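Local atomic coordinates of signal transduction histidine-protein kinase/phosphatase mprB (Mycobacterium hassiacum, PDB entry 6BLK), a protein that probably autophosphorylates a histidine with ATP as the sensor kinase of a mycobacterial two-component system, this piece being its ATP-binding catalytic domain. Residues A[33-38]-A[70-75]; A[94-99]-A[135-140]. One frame throughout, in Å; residues are numbered along the deposited sequence.

Contact 1. Residues A[33-38]-A[70-75]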
ATOM      1  N   VAL A  33      -0.391   5.896 -11.862  1.00 21.46           N
ATOM      2  CA  VAL A  33       0.892   5.680 -11.212  1.00 15.28           C
ATOM      3  C   VAL A  33       1.737   6.927 -11.381  1.00 20.95           C
ATOM      4  O   VAL A  33       1.910   7.427 -12.497  1.00 22.66           O
ATOM      5  CB  VAL A  33       1.605   4.431 -11.763  1.00 17.59           C
ATOM      6  CG1 VAL A  33       2.866   4.133 -10.993  1.00 23.04           C
ATOM      7  CG2 VAL A  33       0.697   3.262 -11.697  1.00 20.10           C
ATOM      8  N   THR A  34       2.201   7.468 -10.259  1.00 13.82           N
ATOM      9  CA  THR A  34       3.091   8.627 -10.250  1.00 10.61           C
ATOM     10  C   THR A  34       4.179   8.345  -9.211  1.00 14.32           C
ATOM     11  O   THR A  34       3.942   8.516  -8.015  1.00 18.50           O
ATOM     12  CB  THR A  34       2.343   9.908  -9.909  1.00 14.05           C
ATOM     13  OG1 THR A  34       1.159  10.004 -10.717  1.00 28.71           O
ATOM     14  CG2 THR A  34       3.216  11.115 -10.157  1.00 26.70           C
ATOM     15  N   VAL A  35       5.363   7.931  -9.657  1.00 17.30           N
ATOM     16  CA  VAL A  35       6.406   7.443  -8.745  1.00 11.96           C
ATOM     17  C   VAL A  35       7.676   8.250  -8.977  1.00 13.97           C
ATOM     18  O   VAL A  35       8.304   8.155 -10.041  1.00 19.86           O
ATOM     19  CB  VAL A  35       6.648   5.937  -8.926  1.00 14.97           C
ATOM     20  CG1 VAL A  35       7.763   5.413  -8.089  1.00 15.37           C
ATOM     21  CG2 VAL A  35       5.382   5.191  -8.548  1.00 18.62           C
ATOM     22  N   THR A  36       8.047   9.062  -7.994  1.00 13.80           N
ATOM     23  CA  THR A  36       9.345   9.703  -8.097  0.52 15.02           C
ATOM     24  C   THR A  36      10.442   8.688  -7.762  1.00 15.90           C
ATOM     25  O   THR A  36      10.263   7.835  -6.897  1.00 15.23           O
ATOM     26  CB  THR A  36       9.441  10.919  -7.177  0.52 18.57           C
ATOM     27  OG1 THR A  36      10.430  11.835  -7.688  0.52 18.22           O
ATOM     28  CG2 THR A  36       9.830  10.524  -5.769  0.52 14.16           C
ATOM     29  N   PRO A  37      11.578   8.741  -8.468  1.00 15.16           N
ATOM     30  CA  PRO A  37      12.680   7.805  -8.173  1.00 10.30           C
ATOM     31  C   PRO A  37      13.157   7.917  -6.731  1.00 11.16           C
ATOM     32  O   PRO A  37      13.592   8.990  -6.275  1.00 15.92           O
ATOM     33  CB  PRO A  37      13.784   8.222  -9.152  1.00 16.44           C
ATOM     34  CG  PRO A  37      13.014   8.851 -10.309  1.00 14.68           C
ATOM     35  CD  PRO A  37      11.858   9.547  -9.671  1.00 18.07           C
ATOM     36  N   TRP A  38      13.143   6.773  -6.049  1.00 14.83           N
ATOM     37  CA  TRP A  38      13.442   6.687  -4.616  1.00 11.05           C
ATOM     38  C   TRP A  38      14.147   5.375  -4.295  1.00 10.80           C
ATOM     39  O   TRP A  38      13.649   4.300  -4.603  1.00 13.80           O
ATOM     40  CB  TRP A  38      12.171   6.811  -3.788  1.00  9.43           C
ATOM     41  CG  TRP A  38      12.393   7.100  -2.361  1.00 10.31           C
ATOM     42  CD1 TRP A  38      12.207   6.267  -1.277  1.00 14.41           C
ATOM     43  CD2 TRP A  38      12.831   8.348  -1.843  1.00 11.18           C
ATOM     44  NE1 TRP A  38      12.547   6.937  -0.116  1.00 12.19           N
ATOM     45  CE2 TRP A  38      12.940   8.211  -0.440  1.00  9.84           C
ATOM     46  CE3 TRP A  38      13.172   9.561  -2.431  1.00 11.51           C
ATOM     47  CZ2 TRP A  38      13.344   9.253   0.370  1.00 14.86           C
ATOM     48  CZ3 TRP A  38      13.577  10.593  -1.637  1.00 13.76           C
ATOM     49  CH2 TRP A  38      13.659  10.434  -0.233  1.00 17.97           C
ATOM     50  N   VAL A  70      -1.463   5.291  -7.225  1.00 12.33           N
ATOM     51  CA  VAL A  70      -0.214   4.779  -6.679  1.00 11.39           C
ATOM     52  C   VAL A  70       0.777   5.924  -6.808  1.00 17.27           C
ATOM     53  O   VAL A  70       1.290   6.194  -7.899  1.00 15.71           O
ATOM     54  CB  VAL A  70       0.300   3.538  -7.411  1.00 15.31           C
ATOM     55  CG1 VAL A  70       1.547   3.033  -6.759  1.00 16.62           C
ATOM     56  CG2 VAL A  70      -0.787   2.455  -7.510  1.00 16.58           C
ATOM     57  N   ARG A  71       1.031   6.619  -5.714  1.00 13.18           N
ATOM     58  CA  ARG A  71       1.784   7.861  -5.768  1.00  8.69           C
ATOM     59  C   ARG A  71       2.923   7.788  -4.775  1.00 12.01           C
ATOM     60  O   ARG A  71       2.736   7.385  -3.635  1.00 14.16           O
ATOM     61  CB  ARG A  71       0.915   9.091  -5.461  1.00 12.27           C
ATOM     62  CG  ARG A  71      -0.519   9.076  -6.022  1.00 22.69           C
ATOM     63  CD  ARG A  71      -0.652   9.525  -7.442  1.00 30.41           C
ATOM     64  NE  ARG A  71      -2.057   9.572  -7.848  1.00 31.85           N
ATOM     65  CZ  ARG A  71      -2.459   9.703  -9.107  1.00 33.39           C
ATOM     66  NH1 ARG A  71      -1.566   9.806 -10.086  1.00 28.84           N
ATOM     67  NH2 ARG A  71      -3.752   9.745  -9.385  1.00 37.21           N
ATOM     68  N   LEU A  72       4.105   8.166  -5.218  1.00 11.67           N
ATOM     69  CA  LEU A  72       5.261   8.190  -4.337  1.00  9.20           C
ATOM     70  C   LEU A  72       5.957   9.520  -4.571  1.00 14.37           C
ATOM     71  O   LEU A  72       6.422   9.801  -5.682  1.00 14.12           O
ATOM     72  CB  LEU A  72       6.200   6.990  -4.574  1.00 10.22           C
ATOM     73  CG  LEU A  72       7.335   6.792  -3.572  1.00 12.78           C
ATOM     74  CD1 LEU A  72       7.860   5.370  -3.688  1.00 17.37           C
ATOM     75  CD2 LEU A  72       8.424   7.764  -3.874  1.00 20.25           C
ATOM     76  N   TYR A  73       6.016  10.337  -3.527  1.00 11.68           N
ATOM     77  CA  TYR A  73       6.642  11.644  -3.590  1.00 13.96           C
ATOM     78  C   TYR A  73       7.582  11.796  -2.415  1.00 13.74           C
ATOM     79  O   TYR A  73       7.282  11.331  -1.319  1.00 13.34           O
ATOM     80  CB  TYR A  73       5.603  12.749  -3.537  1.00 15.03           C
ATOM     81  CG  TYR A  73       4.822  12.947  -4.799  1.00 13.94           C
ATOM     82  CD1 TYR A  73       5.393  13.588  -5.892  1.00 20.68           C
ATOM     83  CD2 TYR A  73       3.512  12.519  -4.898  1.00 18.26           C
ATOM     84  CE1 TYR A  73       4.661  13.789  -7.060  1.00 22.85           C
ATOM     85  CE2 TYR A  73       2.798  12.706  -6.031  1.00 21.58           C
ATOM     86  CZ  TYR A  73       3.364  13.331  -7.111  1.00 16.60           C
ATOM     87  OH  TYR A  73       2.567  13.504  -8.239  1.00 27.30           O
ATOM     88  N   GLN A  74       8.693  12.487  -2.644  1.00 12.85           N
ATOM     89  CA  GLN A  74       9.584  12.886  -1.555  1.00 11.08           C
ATOM     90  C   GLN A  74       8.902  13.942  -0.684  1.00 13.71           C
ATOM     91  O   GLN A  74       8.290  14.872  -1.194  1.00 19.92           O
ATOM     92  CB  GLN A  74      10.877  13.466  -2.131  1.00 13.88           C
ATOM     93  CG  GLN A  74      11.913  13.847  -1.067  1.00 13.55           C
ATOM     94  CD  GLN A  74      13.276  14.157  -1.635  1.00 14.33           C
ATOM     95  OE1 GLN A  74      13.463  14.238  -2.843  1.00 17.42           O
ATOM     96  NE2 GLN A  74      14.256  14.335  -0.743  1.00 16.54           N
ATOM     97  N   ILE A  75       8.997  13.802   0.636  1.00 13.25           N
ATOM     98  CA  ILE A  75       8.377  14.747   1.560  1.00 18.40           C
ATOM     99  C   ILE A  75       9.384  15.496   2.438  1.00 21.45           C
ATOM    100  O   ILE A  75       9.005  16.511   3.039  1.00 27.85           O
ATOM    101  CB  ILE A  75       7.309  14.054   2.446  1.00 18.71           C
ATOM    102  CG1 ILE A  75       7.949  12.945   3.315  1.00 23.09           C
ATOM    103  CG2 ILE A  75       6.198  13.511   1.595  1.00 18.46           C
ATOM    104  CD1 ILE A  75       7.018  12.347   4.384  1.00 24.73           C
TER

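Contact 2. Residues A[94-99]-A[135-140]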
ATOM      1  N   GLN A  94     -13.398   4.874  13.219  1.00 24.56           N
ATOM      2  CA  GLN A  94     -13.357   4.109  14.461  1.00 36.67           C
ATOM      3  C   GLN A  94     -12.601   2.790  14.314  1.00 38.43           C
ATOM      4  O   GLN A  94     -12.031   2.305  15.298  1.00 31.17           O
ATOM      5  CB  GLN A  94     -14.785   3.857  14.973  1.00 32.28           C
ATOM      6  CG  GLN A  94     -15.687   2.995  14.089  1.00 32.12           C
ATOM      7  CD  GLN A  94     -16.389   3.775  12.960  1.00 40.45           C
ATOM      8  OE1 GLN A  94     -16.099   4.956  12.714  1.00 34.14           O
ATOM      9  NE2 GLN A  94     -17.328   3.110  12.282  1.00 29.29           N
ATOM     10  N   GLU A  95     -12.568   2.221  13.108  1.00 29.43           N
ATOM     11  CA  GLU A  95     -11.854   0.982  12.819  1.00 25.38           C
ATOM     12  C   GLU A  95     -10.378   1.193  12.510  1.00 20.79           C
ATOM     13  O   GLU A  95      -9.652   0.204  12.373  1.00 32.73           O
ATOM     14  CB  GLU A  95     -12.487   0.272  11.619  1.00 28.35           C
ATOM     15  CG  GLU A  95     -13.899  -0.223  11.847  1.00 32.69           C
ATOM     16  CD  GLU A  95     -14.434  -1.030  10.691  1.00 30.54           C
ATOM     17  OE1 GLU A  95     -13.912  -0.912   9.552  1.00 24.95           O
ATOM     18  OE2 GLU A  95     -15.384  -1.812  10.922  1.00 57.84           O
ATOM     19  N   ARG A  96      -9.931   2.424  12.315  1.00 21.34           N
ATOM     20  CA  ARG A  96      -8.600   2.616  11.750  1.00 17.88           C
ATOM     21  C   ARG A  96      -7.498   2.134  12.694  1.00 28.84           C
ATOM     22  O   ARG A  96      -6.362   1.990  12.239  1.00 28.51           O
ATOM     23  CB  ARG A  96      -8.377   4.071  11.349  1.00 20.47           C
ATOM     24  CG  ARG A  96      -9.135   4.458  10.089  1.00 17.42           C
ATOM     25  CD  ARG A  96      -9.035   5.880   9.763  1.00 18.45           C
ATOM     26  NE  ARG A  96     -10.029   6.185   8.762  1.00 15.67           N
ATOM     27  CZ  ARG A  96     -10.463   7.398   8.501  1.00 22.32           C
ATOM     28  NH1 ARG A  96      -9.984   8.438   9.156  1.00 29.56           N
ATOM     29  NH2 ARG A  96     -11.418   7.546   7.590  1.00 25.40           N
ATOM     30  N   HIS A  97      -7.831   1.821  13.958  1.00 38.34           N
ATOM     31  CA  HIS A  97      -6.909   1.256  14.945  1.00 40.35           C
ATOM     32  C   HIS A  97      -6.883  -0.280  14.947  1.00 26.24           C
ATOM     33  O   HIS A  97      -6.055  -0.879  15.653  1.00 31.11           O
ATOM     34  CB  HIS A  97      -7.287   1.750  16.357  1.00 31.74           C
ATOM     35  CG  HIS A  97      -8.600   1.222  16.839  1.00 46.11           C
ATOM     36  ND1 HIS A  97      -8.771  -0.073  17.285  1.00 47.36           N
ATOM     37  CD2 HIS A  97      -9.816   1.809  16.917  1.00 47.74           C
ATOM     38  CE1 HIS A  97     -10.036  -0.258  17.622  1.00 46.18           C
ATOM     39  NE2 HIS A  97     -10.690   0.870  17.410  1.00 64.53           N
ATOM     40  N   LEU A  98      -7.784  -0.944  14.231  1.00 30.89           N
ATOM     41  CA  LEU A  98      -7.655  -2.376  14.012  1.00 28.08           C
ATOM     42  C   LEU A  98      -6.938  -2.679  12.715  1.00 18.47           C
ATOM     43  O   LEU A  98      -6.501  -3.814  12.501  1.00 20.63           O
ATOM     44  CB  LEU A  98      -9.037  -3.053  13.981  1.00 32.00           C
ATOM     45  CG  LEU A  98      -9.786  -3.334  15.294  1.00 45.64           C
ATOM     46  CD1 LEU A  98     -11.211  -3.886  15.031  1.00 35.61           C
ATOM     47  CD2 LEU A  98      -8.985  -4.305  16.156  1.00 47.12           C
ATOM     48  N   VAL A  99      -6.800  -1.685  11.844  1.00 18.10           N
ATOM     49  CA  VAL A  99      -6.104  -1.905  10.594  1.00 21.48           C
ATOM     50  C   VAL A  99      -4.637  -2.147  10.931  1.00 18.12           C
ATOM     51  O   VAL A  99      -4.055  -1.460  11.785  1.00 19.24           O
ATOM     52  CB  VAL A  99      -6.294  -0.701   9.648  1.00 15.01           C
ATOM     53  CG1 VAL A  99      -5.528  -0.895   8.331  1.00 23.14           C
ATOM     54  CG2 VAL A  99      -7.734  -0.486   9.347  1.00 23.31           C
ATOM     55  N   VAL A 135      -3.709   5.016   7.857  1.00 13.43           N
ATOM     56  CA  VAL A 135      -4.862   4.789   6.997  1.00 12.98           C
ATOM     57  C   VAL A 135      -5.769   6.001   7.114  1.00 13.81           C
ATOM     58  O   VAL A 135      -5.886   6.625   8.175  1.00 20.42           O
ATOM     59  CB  VAL A 135      -5.589   3.464   7.364  1.00 18.36           C
ATOM     60  CG1 VAL A 135      -5.942   3.428   8.836  1.00 30.09           C
ATOM     61  CG2 VAL A 135      -6.867   3.263   6.529  1.00 16.65           C
ATOM     62  N   ASP A 136      -6.413   6.351   5.999  1.00 14.96           N
ATOM     63  CA  ASP A 136      -7.304   7.500   5.948  1.00 14.99           C
ATOM     64  C   ASP A 136      -8.271   7.256   4.792  1.00 11.74           C
ATOM     65  O   ASP A 136      -8.145   6.267   4.074  1.00 12.47           O
ATOM     66  CB  ASP A 136      -6.492   8.793   5.772  1.00 17.29           C
ATOM     67  CG  ASP A 136      -7.184  10.036   6.320  1.00 42.86           C
ATOM     68  OD1 ASP A 136      -8.433  10.139   6.284  1.00 41.84           O
ATOM     69  OD2 ASP A 136      -6.439  10.940   6.772  1.00 45.91           O
ATOM     70  N   TYR A 137      -9.215   8.168   4.603  1.00 11.69           N
ATOM     71  CA  TYR A 137     -10.028   8.143   3.391  1.00 12.51           C
ATOM     72  C   TYR A 137      -9.224   8.680   2.217  1.00 16.45           C
ATOM     73  O   TYR A 137      -8.394   9.581   2.370  1.00 15.51           O
ATOM     74  CB  TYR A 137     -11.297   8.984   3.547  1.00 16.63           C
ATOM     75  CG  TYR A 137     -12.393   8.365   4.351  1.00 15.45           C
ATOM     76  CD1 TYR A 137     -12.619   6.997   4.343  1.00 16.51           C
ATOM     77  CD2 TYR A 137     -13.179   9.157   5.155  1.00 22.03           C
ATOM     78  CE1 TYR A 137     -13.656   6.449   5.087  1.00 18.68           C
ATOM     79  CE2 TYR A 137     -14.199   8.624   5.903  1.00 19.44           C
ATOM     80  CZ  TYR A 137     -14.423   7.282   5.875  1.00 16.49           C
ATOM     81  OH  TYR A 137     -15.456   6.776   6.642  1.00 23.14           O
ATOM     82  N   ALA A 138      -9.459   8.107   1.037  1.00 15.27           N
ATOM     83  CA  ALA A 138      -8.826   8.633  -0.177  1.00 16.92           C
ATOM     84  C   ALA A 138      -9.415   9.987  -0.593  1.00 18.07           C
ATOM     85  O   ALA A 138      -8.675  10.887  -1.022  1.00 19.79           O
ATOM     86  CB  ALA A 138      -8.947   7.610  -1.302  1.00 14.86           C
ATOM     87  N   ASP A 139     -10.735  10.163  -0.477  1.00 15.72           N
ATOM     88  CA  ASP A 139     -11.376  11.442  -0.785  1.00 19.10           C
ATOM     89  C   ASP A 139     -12.635  11.559   0.059  1.00 14.56           C
ATOM     90  O   ASP A 139     -13.703  11.051  -0.316  1.00 18.32           O
ATOM     91  CB  ASP A 139     -11.700  11.583  -2.266  1.00 17.10           C
ATOM     92  CG  ASP A 139     -12.234  12.953  -2.607  1.00 21.08           C
ATOM     93  OD1 ASP A 139     -12.564  13.705  -1.670  1.00 22.04           O
ATOM     94  OD2 ASP A 139     -12.344  13.267  -3.807  1.00 29.71           O
ATOM     95  N   PRO A 140     -12.555  12.222   1.209  1.00 14.83           N
ATOM     96  CA  PRO A 140     -13.717  12.314   2.105  1.00 18.32           C
ATOM     97  C   PRO A 140     -14.928  12.962   1.468  1.00 18.67           C
ATOM     98  O   PRO A 140     -16.050  12.704   1.918  1.00 24.31           O
ATOM     99  CB  PRO A 140     -13.184  13.148   3.284  1.00 19.36           C
ATOM    100  CG  PRO A 140     -11.715  12.959   3.259  1.00 21.21           C
ATOM    101  CD  PRO A 140     -11.328  12.739   1.822  1.00 15.71           C
TER

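Contact 1. Residues A[33-38]-A[70-75]
Val70 lies beside Val33 in the parallel pairing of strands 30-40 and 67-76, whose short axes here approach to 4.6 Å with only 19° between their directions. Val70 O accepts the amide of Thr34 in a nearly straight bond of 2.8 Å from Thr34 N, and the CA-H of Val33 also leans on this oxygen. Arg71 shares a face of the sheet with Thr34. Its chain bends at chi2 (-84°) and turns the guanidinium toward the neighbouring strand, where NH1 donates to Thr34 OG1 at 2.8 Å; the oxygen sits in the guanidinium plane, although the N-H is not aimed straight at it. Leu72 returns to the face of Val33, Val35 and Val70. Its two backbone bonds, from Leu72 N to Thr34 O and from Thr36 N to Leu72 O, complete the alternating parallel pattern, while Leu72 CD2 packs against Trp38 CB at 3.9 Å. Tyr73 sends its hydroxyl back toward Thr34, with OH 3.1 Å from Thr34 CG2, a van der Waals contact with a methyl and not a hydrogen bond. Gln74, extended beyond CG, reaches the Trp38 ring edge with its CD 3.6 Å from Trp38 CZ3; the amide plane is turned 60° from the ring, and NE2 donates to Asp76 O. The pairing belongs to the beta-alpha-beta unit of strand 30-40, helix 44-60 and strand 67-76. Helix 11-25 packs on Val33, Val35 and Leu72 through Leu19, Thr12 and Ile15, and strand 79-85 continues the sheet beyond strand 67-76.

Contact 2. Residues A[94-99]-A[135-140]
Arg96 and Val135 are the residues whose CA atoms come nearest, at 6.4 Å, where a loop with helical backbone angles at 96-98 passes the end of strand 132-137 without any hydrogen bond between the two segments. This is the Bergerat-type ATP-binding fold of the histidine kinase, gyrase B and HSP90 family, and residues 94-99 belong to the long loop between strand 79-85 and helix 118-128. Side chains therefore make the contact. Arg96 runs extended from CG to NE, and its CB and CG lie against Val135 CG1, each at 3.6 Å; Val99 CB, near the bound ATP, flanks the same methyl. Farther out, the guanidinium has Asp136 CA over one face, and NE donates to Ile91 O. Asp136 OD1 accepts Tyr137 N at 2.7 Å through its anti lone pair; with Arg96 NH1, 3.7 Å from OD1, it forms a long ion pair of charges alone, no N-H pointing at this off-plane oxygen. Asp136 OD2 forms a salt bridge with Arg134. The guanidinium stands almost upright on the Tyr137 ring, the planes 84° apart, in a cation-pi contact: Arg96 CZ is 4.5 Å from the ring centroid, and Arg96 NH2 hangs 3.2 Å above the plane of the Tyr137 ring, over its centre.

In the fold
From the N terminus, the chain passes through helix 11-25 and enters strand 30-40, the first side of contact 1. Helix 44-60 then carries it over to strand 67-76, where contact 1 closes that crossover loop. Strand 79-85 follows, and only afterwards does contact 2 open at 94-99; it closes at 135-140, past helix 118-128. The two loops are thus in series, neither nested nor crossed. Both contacts reach the same mixed sheet, with centres 21 Å apart and nearest atoms about 10 Å apart. Contact 1 joins two adjacent strands within it, whereas contact 2 ties the loop beside the bound ATP to strand 132-137, which strand 147-154 connects to strand 79-85.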